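Local coordinates for Ice-binding protein 1 (PDB 6BG8) that adsorbs its bacterium onto ice and inhibits the growth of ice crystals, here represented by its C-terminal ice-binding DUF3494 domain, at residues A12-T24 against D34-F48. Numbering follows the deposited sequence.
Sequences ARFAMLASQAITT and DLGILDQARSYYAGF
Asp34 meets Arg13 at the start of two neighbouring parallel strands of the beta-solenoid. Its OD2 lies at the guanidinium edge, 2.8 Å from Arg13 NE in a salt bridge, while OD1 bonds to the backbone of Leu64. The carbonyl O of Asp34 takes a nearly straight bond from Met16 N and a weak one from Ala15 N, at a beta bulge. Leu35 lies alongside Met16, whose thioether bends back (chi3 -54°) to set CE 3.5 Å from Leu35 CG. Gly36, lacking a side chain, lets Phe14 CE1 within 3.7 Å of its CA and Leu17 CD1 within 3.5 Å of its O, which accepts from Ala18 N. On the face shared with Leu35, Ile37 packs against Ile22, Ile37 CD1 sitting over the centre of the Tyr45 ring.

In the turn, Ser19 OG, swung anti to its backbone N (chi1 168°), donates to the anti lone pair of Asp39 OD2 at 2.7 Å; Arg92 holds OD1. Gln40 NE2 gives a straight bond to Gln20 OE1, the amides nearly perpendicular (86°), and Gln20 NE2 bonds back to Ser19 OG. Beyond it, 21-24 and 45-46 pair briefly and weakly, Thr24 N donating to Ala46 O at 2.9 Å. Thr24 CG2 sits over the Phe48 face, 3.6 Å from its centroid, and Ile22 CG2 lies 3.9 Å from Phe48 CZ. Charged and amide groups thus fasten the start and the turn, while Met16, Leu35, Ile22 and Ile37 pack on one face beside Tyr45 and Phe48.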
ATOM      1  N   ALA A  12      -2.293  -4.925   8.775  1.00  8.43           N
ATOM      2  CA  ALA A  12      -3.556  -4.945   8.034  1.00 11.76           C
ATOM      3  C   ALA A  12      -4.435  -3.746   8.372  1.00  7.69           C
ATOM      4  O   ALA A  12      -5.259  -3.330   7.552  1.00 10.70           O
ATOM      5  CB  ALA A  12      -4.316  -6.238   8.322  1.00 10.15           C
ATOM      6  N   ARG A  13      -4.269  -3.172   9.568  1.00  9.02           N
ATOM      7  CA  ARG A  13      -5.097  -2.046   9.988  1.00  8.36           C
ATOM      8  C   ARG A  13      -4.769  -0.759   9.247  1.00  7.30           C
ATOM      9  O   ARG A  13      -5.566   0.184   9.289  1.00  8.65           O
ATOM     10  CB  ARG A  13      -4.918  -1.792  11.485  1.00  7.46           C
ATOM     11  CG  ARG A  13      -3.519  -1.316  11.833  1.00  8.07           C
ATOM     12  CD  ARG A  13      -3.290  -1.333  13.331  1.00 10.02           C
ATOM     13  NE  ARG A  13      -4.202  -0.392  13.965  1.00  8.04           N
ATOM     14  CZ  ARG A  13      -4.776  -0.565  15.148  1.00 11.91           C
ATOM     15  NH1 ARG A  13      -4.525  -1.651  15.865  1.00  9.99           N
ATOM     16  NH2 ARG A  13      -5.608   0.361  15.609  1.00 10.47           N
ATOM     17  N   PHE A  14      -3.609  -0.669   8.612  1.00  7.54           N
ATOM     18  CA  PHE A  14      -3.165   0.600   8.046  1.00  7.67           C
ATOM     19  C   PHE A  14      -3.643   0.759   6.611  1.00 12.07           C
ATOM     20  O   PHE A  14      -3.554  -0.177   5.807  1.00  8.65           O
ATOM     21  CB  PHE A  14      -1.643   0.716   8.081  1.00  8.80           C
ATOM     22  CG  PHE A  14      -1.077   0.829   9.461  1.00  7.14           C
ATOM     23  CD1 PHE A  14      -1.111   2.041  10.150  1.00  7.76           C
ATOM     24  CD2 PHE A  14      -0.499  -0.276  10.075  1.00  8.85           C
ATOM     25  CE1 PHE A  14      -0.574   2.144  11.433  1.00  8.67           C
ATOM     26  CE2 PHE A  14       0.031  -0.184  11.353  1.00  7.92           C
ATOM     27  CZ  PHE A  14      -0.006   1.027  12.037  1.00  6.53           C
ATOM     28  N   ALA A  15      -4.152   1.953   6.304  1.00  7.87           N
ATOM     29  CA  ALA A  15      -4.223   2.413   4.922  1.00  4.35           C
ATOM     30  C   ALA A  15      -2.844   2.835   4.425  1.00  6.62           C
ATOM     31  O   ALA A  15      -2.485   2.587   3.269  1.00  8.51           O
ATOM     32  CB  ALA A  15      -5.212   3.580   4.818  1.00  7.05           C
ATOM     33  N   MET A  16      -2.053   3.474   5.288  1.00  6.65           N
ATOM     34  CA  MET A  16      -0.729   3.943   4.916  1.00  8.20           C
ATOM     35  C   MET A  16       0.213   3.778   6.094  1.00  6.59           C
ATOM     36  O   MET A  16      -0.149   4.072   7.237  1.00  6.99           O
ATOM     37  CB  MET A  16      -0.755   5.409   4.477  1.00  9.35           C
ATOM     38  CG  MET A  16      -1.736   5.684   3.355  1.00  9.09           C
ATOM     39  SD  MET A  16      -1.673   7.380   2.737  1.00 15.29           S
ATOM     40  CE  MET A  16      -1.880   8.342   4.210  1.00 19.53           C
ATOM     41  N   LEU A  17       1.425   3.325   5.802  1.00  5.93           N
ATOM     42  CA  LEU A  17       2.411   3.069   6.845  1.00  4.77           C
ATOM     43  C   LEU A  17       3.796   3.277   6.259  1.00  5.08           C
ATOM     44  O   LEU A  17       4.110   2.722   5.203  1.00  7.39           O
ATOM     45  CB  LEU A  17       2.271   1.642   7.389  1.00  6.73           C
ATOM     46  CG  LEU A  17       3.245   1.170   8.475  1.00  7.64           C
ATOM     47  CD1 LEU A  17       2.962   1.872   9.805  1.00  4.91           C
ATOM     48  CD2 LEU A  17       3.167  -0.344   8.653  1.00  7.87           C
ATOM     49  N   ALA A  18       4.625   4.060   6.943  1.00  5.78           N
ATOM     50  CA  ALA A  18       5.954   4.361   6.441  1.00  6.85           C
ATOM     51  C   ALA A  18       6.952   4.374   7.590  1.00  4.77           C
ATOM     52  O   ALA A  18       6.598   4.587   8.750  1.00  5.42           O
ATOM     53  CB  ALA A  18       5.983   5.708   5.704  1.00  9.01           C
ATOM     54  N   SER A  19       8.219   4.137   7.243  1.00  7.57           N
ATOM     55  CA  SER A  19       9.299   4.251   8.217  1.00  5.90           C
ATOM     56  C   SER A  19       9.527   5.701   8.633  1.00  7.67           C
ATOM     57  O   SER A  19       9.651   6.002   9.827  1.00  5.17           O
ATOM     58  CB  SER A  19      10.583   3.658   7.634  1.00  7.20           C
ATOM     59  OG  SER A  19      11.707   3.994   8.430  1.00  5.68           O
ATOM     60  N   GLN A  20       9.604   6.618   7.668  1.00  4.72           N
ATOM     61  CA  GLN A  20      10.145   7.951   7.936  1.00  6.35           C
ATOM     62  C   GLN A  20       9.097   9.049   7.966  1.00  9.81           C
ATOM     63  O   GLN A  20       9.136   9.910   8.849  1.00  7.26           O
ATOM     64  CB  GLN A  20      11.200   8.320   6.882  1.00  4.97           C
ATOM     65  CG  GLN A  20      12.467   7.477   6.937  1.00  4.58           C
ATOM     66  CD  GLN A  20      13.181   7.616   8.245  1.00  4.88           C
ATOM     67  OE1 GLN A  20      13.648   8.700   8.590  1.00 10.13           O
ATOM     68  NE2 GLN A  20      13.288   6.509   8.986  1.00  6.86           N
ATOM     69  N   ALA A  21       8.158   9.045   7.028  1.00  4.56           N
ATOM     70  CA  ALA A  21       7.234  10.172   6.916  1.00  2.77           C
ATOM     71  C   ALA A  21       6.037   9.780   6.066  1.00  8.02           C
ATOM     72  O   ALA A  21       6.133   8.923   5.182  1.00  6.66           O
ATOM     73  CB  ALA A  21       7.915  11.405   6.304  1.00  7.61           C
ATOM     74  N   ILE A  22       4.909  10.423   6.351  1.00  6.62           N
ATOM     75  CA  ILE A  22       3.742  10.408   5.474  1.00  6.40           C
ATOM     76  C   ILE A  22       3.355  11.859   5.257  1.00  8.54           C
ATOM     77  O   ILE A  22       3.179  12.607   6.228  1.00  8.07           O
ATOM     78  CB  ILE A  22       2.567   9.614   6.060  1.00  5.79           C
ATOM     79  CG1 ILE A  22       2.945   8.135   6.184  1.00  4.44           C
ATOM     80  CG2 ILE A  22       1.336   9.773   5.161  1.00  6.73           C
ATOM     81  CD1 ILE A  22       1.948   7.314   6.985  1.00  8.20           C
ATOM     82  N   THR A  23       3.268  12.272   4.001  1.00  8.97           N
ATOM     83  CA  THR A  23       2.984  13.662   3.680  1.00  6.45           C
ATOM     84  C   THR A  23       1.875  13.748   2.645  1.00  8.76           C
ATOM     85  O   THR A  23       1.644  12.816   1.868  1.00  9.21           O
ATOM     86  CB  THR A  23       4.221  14.400   3.149  1.00  8.57           C
ATOM     87  OG1 THR A  23       4.491  13.997   1.803  1.00  8.46           O
ATOM     88  CG2 THR A  23       5.443  14.139   4.030  1.00  8.91           C
ATOM     89  N   THR A  24       1.200  14.902   2.637  1.00  7.80           N
ATOM     90  CA  THR A  24       0.168  15.173   1.648  1.00  9.10           C
ATOM     91  C   THR A  24       0.139  16.660   1.329  1.00  9.90           C
ATOM     92  O   THR A  24       0.424  17.514   2.180  1.00  7.89           O
ATOM     93  CB  THR A  24      -1.235  14.734   2.103  1.00  6.62           C
ATOM     94  OG1 THR A  24      -2.165  14.924   1.028  1.00  7.70           O
ATOM     95  CG2 THR A  24      -1.716  15.572   3.287  1.00  7.29           C
ATOM     96  N   ASP A  34      -5.843   3.142   9.158  1.00  9.28           N
ATOM     97  CA  ASP A  34      -4.994   3.950  10.024  1.00  6.38           C
ATOM     98  C   ASP A  34      -3.772   4.474   9.269  1.00  7.12           C
ATOM     99  O   ASP A  34      -3.409   3.986   8.197  1.00  7.42           O
ATOM    100  CB  ASP A  34      -4.531   3.123  11.228  1.00  7.00           C
ATOM    101  CG  ASP A  34      -5.670   2.748  12.150  1.00 10.41           C
ATOM    102  OD1 ASP A  34      -6.626   3.540  12.267  1.00  8.96           O
ATOM    103  OD2 ASP A  34      -5.618   1.662  12.751  1.00  9.19           O
ATOM    104  N   LEU A  35      -3.126   5.473   9.860  1.00  6.67           N
ATOM    105  CA  LEU A  35      -1.856   6.003   9.381  1.00  5.20           C
ATOM    106  C   LEU A  35      -0.791   5.735  10.434  1.00  7.02           C
ATOM    107  O   LEU A  35      -1.048   5.867  11.636  1.00  9.37           O
ATOM    108  CB  LEU A  35      -1.945   7.509   9.113  1.00  7.20           C
ATOM    109  CG  LEU A  35      -2.293   7.968   7.693  1.00  9.15           C
ATOM    110  CD1 LEU A  35      -3.528   7.259   7.148  1.00  8.30           C
ATOM    111  CD2 LEU A  35      -2.481   9.489   7.642  1.00  9.90           C
ATOM    112  N   GLY A  36       0.404   5.364   9.988  1.00  7.62           N
ATOM    113  CA  GLY A  36       1.478   5.153  10.934  1.00  5.78           C
ATOM    114  C   GLY A  36       2.835   5.550  10.405  1.00  8.71           C
ATOM    115  O   GLY A  36       3.125   5.349   9.222  1.00  6.57           O
ATOM    116  N   ILE A  37       3.661   6.132  11.280  1.00  4.81           N
ATOM    117  CA  ILE A  37       5.079   6.353  11.037  1.00  8.84           C
ATOM    118  C   ILE A  37       5.840   5.529  12.070  1.00  5.73           C
ATOM    119  O   ILE A  37       5.526   5.584  13.265  1.00  7.10           O
ATOM    120  CB  ILE A  37       5.453   7.846  11.130  1.00  8.98           C
ATOM    121  CG1 ILE A  37       4.678   8.655  10.077  1.00  7.07           C
ATOM    122  CG2 ILE A  37       6.949   8.024  10.972  1.00  6.67           C
ATOM    123  CD1 ILE A  37       4.842  10.177  10.205  1.00  9.52           C
ATOM    124  N   LEU A  38       6.809   4.738  11.607  1.00  5.01           N
ATOM    125  CA  LEU A  38       7.440   3.750  12.477  1.00  4.85           C
ATOM    126  C   LEU A  38       8.717   4.240  13.144  1.00  6.93           C
ATOM    127  O   LEU A  38       9.011   3.815  14.268  1.00  7.77           O
ATOM    128  CB  LEU A  38       7.780   2.477  11.687  1.00  5.67           C
ATOM    129  CG  LEU A  38       6.624   1.704  11.044  1.00  3.69           C
ATOM    130  CD1 LEU A  38       7.176   0.673  10.073  1.00  7.35           C
ATOM    131  CD2 LEU A  38       5.734   1.020  12.077  1.00  7.52           C
ATOM    132  N   ASP A  39       9.503   5.090  12.476  1.00  7.18           N
ATOM    133  CA  ASP A  39      10.867   5.347  12.924  1.00  7.96           C
ATOM    134  C   ASP A  39      11.172   6.831  13.060  1.00  6.87           C
ATOM    135  O   ASP A  39      12.348   7.203  13.104  1.00  7.55           O
ATOM    136  CB  ASP A  39      11.883   4.694  11.981  1.00  5.77           C
ATOM    137  CG  ASP A  39      11.705   3.195  11.891  1.00  6.60           C
ATOM    138  OD1 ASP A  39      11.809   2.529  12.941  1.00  9.40           O
ATOM    139  OD2 ASP A  39      11.453   2.696  10.778  1.00  8.09           O
ATOM    140  N   GLN A  40      10.142   7.676  13.120  1.00  7.69           N
ATOM    141  CA  GLN A  40      10.297   9.098  13.414  1.00  7.27           C
ATOM    142  C   GLN A  40       9.081   9.566  14.205  1.00  7.06           C
ATOM    143  O   GLN A  40       8.057   8.886  14.272  1.00  7.79           O
ATOM    144  CB  GLN A  40      10.452   9.951  12.146  1.00  7.67           C
ATOM    145  CG  GLN A  40      11.654   9.622  11.258  1.00  6.98           C
ATOM    146  CD  GLN A  40      12.997  10.082  11.833  1.00 13.17           C
ATOM    147  OE1 GLN A  40      13.058  10.655  12.919  1.00  7.48           O
ATOM    148  NE2 GLN A  40      14.077   9.823  11.098  1.00  8.47           N
ATOM    149  N   ALA A  41       9.209  10.745  14.812  1.00  7.11           N
ATOM    150  CA  ALA A  41       8.136  11.312  15.623  1.00 10.07           C
ATOM    151  C   ALA A  41       6.988  11.838  14.752  1.00  8.69           C
ATOM    152  O   ALA A  41       7.101  11.976  13.534  1.00  7.69           O
ATOM    153  CB  ALA A  41       8.675  12.439  16.503  1.00  7.62           C
ATOM    154  N   ARG A  42       5.863  12.131  15.417  1.00  7.42           N
ATOM    155  CA  ARG A  42       4.670  12.689  14.784  1.00  9.24           C
ATOM    156  C   ARG A  42       4.965  13.945  13.968  1.00  7.36           C
ATOM    157  O   ARG A  42       4.205  14.273  13.051  1.00  8.79           O
ATOM    158  CB  ARG A  42       3.626  12.998  15.873  1.00 10.05           C
ATOM    159  CG  ARG A  42       2.420  13.814  15.419  1.00  7.19           C
ATOM    160  CD  ARG A  42       1.281  13.708  16.422  1.00  7.97           C
ATOM    161  NE  ARG A  42       0.737  12.358  16.483  1.00  4.94           N
ATOM    162  CZ  ARG A  42      -0.167  11.869  15.638  1.00  5.57           C
ATOM    163  NH1 ARG A  42      -0.593  10.620  15.790  1.00  6.42           N
ATOM    164  NH2 ARG A  42      -0.654  12.627  14.651  1.00  8.95           N
ATOM    165  N   SER A  43       6.047  14.656  14.284  1.00  9.89           N
ATOM    166  CA  SER A  43       6.413  15.836  13.507  1.00  8.75           C
ATOM    167  C   SER A  43       6.721  15.498  12.052  1.00  9.38           C
ATOM    168  O   SER A  43       6.747  16.397  11.203  1.00  8.84           O
ATOM    169  CB  SER A  43       7.612  16.526  14.155  1.00 10.76           C
ATOM    170  OG  SER A  43       8.724  15.657  14.212  1.00 12.19           O
ATOM    171  N   TYR A  44       6.927  14.228  11.730  1.00  8.45           N
ATOM    172  CA  TYR A  44       7.213  13.850  10.358  1.00  7.41           C
ATOM    173  C   TYR A  44       5.953  13.626   9.527  1.00  7.21           C
ATOM    174  O   TYR A  44       6.069  13.323   8.338  1.00  9.84           O
ATOM    175  CB  TYR A  44       8.116  12.603  10.336  1.00  7.95           C
ATOM    176  CG  TYR A  44       9.586  12.954  10.461  1.00  7.75           C
ATOM    177  CD1 TYR A  44      10.117  13.402  11.661  1.00 11.09           C
ATOM    178  CD2 TYR A  44      10.436  12.866   9.362  1.00 10.29           C
ATOM    179  CE1 TYR A  44      11.472  13.729  11.767  1.00  8.35           C
ATOM    180  CE2 TYR A  44      11.776  13.192   9.458  1.00 11.90           C
ATOM    181  CZ  TYR A  44      12.289  13.624  10.666  1.00 12.02           C
ATOM    182  OH  TYR A  44      13.621  13.956  10.758  1.00 15.14           O
ATOM    183  N   TYR A  45       4.760  13.762  10.119  1.00  7.77           N
ATOM    184  CA  TYR A  45       3.543  13.958   9.340  1.00  8.81           C
ATOM    185  C   TYR A  45       3.531  15.384   8.806  1.00 11.76           C
ATOM    186  O   TYR A  45       3.775  16.331   9.560  1.00  9.12           O
ATOM    187  CB  TYR A  45       2.298  13.733  10.204  1.00  8.06           C
ATOM    188  CG  TYR A  45       1.954  12.297  10.513  1.00  7.95           C
ATOM    189  CD1 TYR A  45       1.465  11.447   9.520  1.00  8.43           C
ATOM    190  CD2 TYR A  45       2.086  11.794  11.800  1.00  8.24           C
ATOM    191  CE1 TYR A  45       1.130  10.123   9.807  1.00  7.43           C
ATOM    192  CE2 TYR A  45       1.757  10.469  12.094  1.00  8.85           C
ATOM    193  CZ  TYR A  45       1.277   9.643  11.093  1.00  6.79           C
ATOM    194  OH  TYR A  45       0.950   8.330  11.380  1.00  6.97           O
ATOM    195  N   ALA A  46       3.256  15.546   7.512  1.00  7.14           N
ATOM    196  CA  ALA A  46       3.191  16.874   6.906  1.00  7.50           C
ATOM    197  C   ALA A  46       1.941  17.007   6.050  1.00  8.10           C
ATOM    198  O   ALA A  46       1.587  16.094   5.296  1.00  8.23           O
ATOM    199  CB  ALA A  46       4.435  17.175   6.056  1.00 10.76           C
ATOM    200  N   GLY A  47       1.276  18.159   6.167  1.00  8.02           N
ATOM    201  CA  GLY A  47       0.152  18.491   5.321  1.00  6.94           C
ATOM    202  C   GLY A  47      -1.202  18.114   5.875  1.00  6.42           C
ATOM    203  O   GLY A  47      -2.220  18.467   5.262  1.00  9.08           O
ATOM    204  N   PHE A  48      -1.253  17.407   7.003  1.00  8.03           N
ATOM    205  CA  PHE A  48      -2.510  16.953   7.577  1.00  9.17           C
ATOM    206  C   PHE A  48      -3.008  17.939   8.628  1.00 10.87           C
ATOM    207  O   PHE A  48      -2.258  18.773   9.147  1.00 14.56           O
ATOM    208  CB  PHE A  48      -2.351  15.560   8.194  1.00  8.71           C
ATOM    209  CG  PHE A  48      -2.008  14.495   7.195  1.00  9.52           C
ATOM    210  CD1 PHE A  48      -3.009  13.862   6.476  1.00 11.45           C
ATOM    211  CD2 PHE A  48      -0.684  14.137   6.962  1.00  9.44           C
ATOM    212  CE1 PHE A  48      -2.700  12.871   5.545  1.00  9.11           C
ATOM    213  CE2 PHE A  48      -0.364  13.158   6.033  1.00  7.95           C
ATOM    214  CZ  PHE A  48      -1.379  12.523   5.321  1.00  7.76           C
TER
HETATM  215  O   HOH W   1      -7.256   3.205  14.895  1.00 14.94           O
HETATM  216  O   HOH W   2      14.696   6.647  11.526  1.00  9.55           O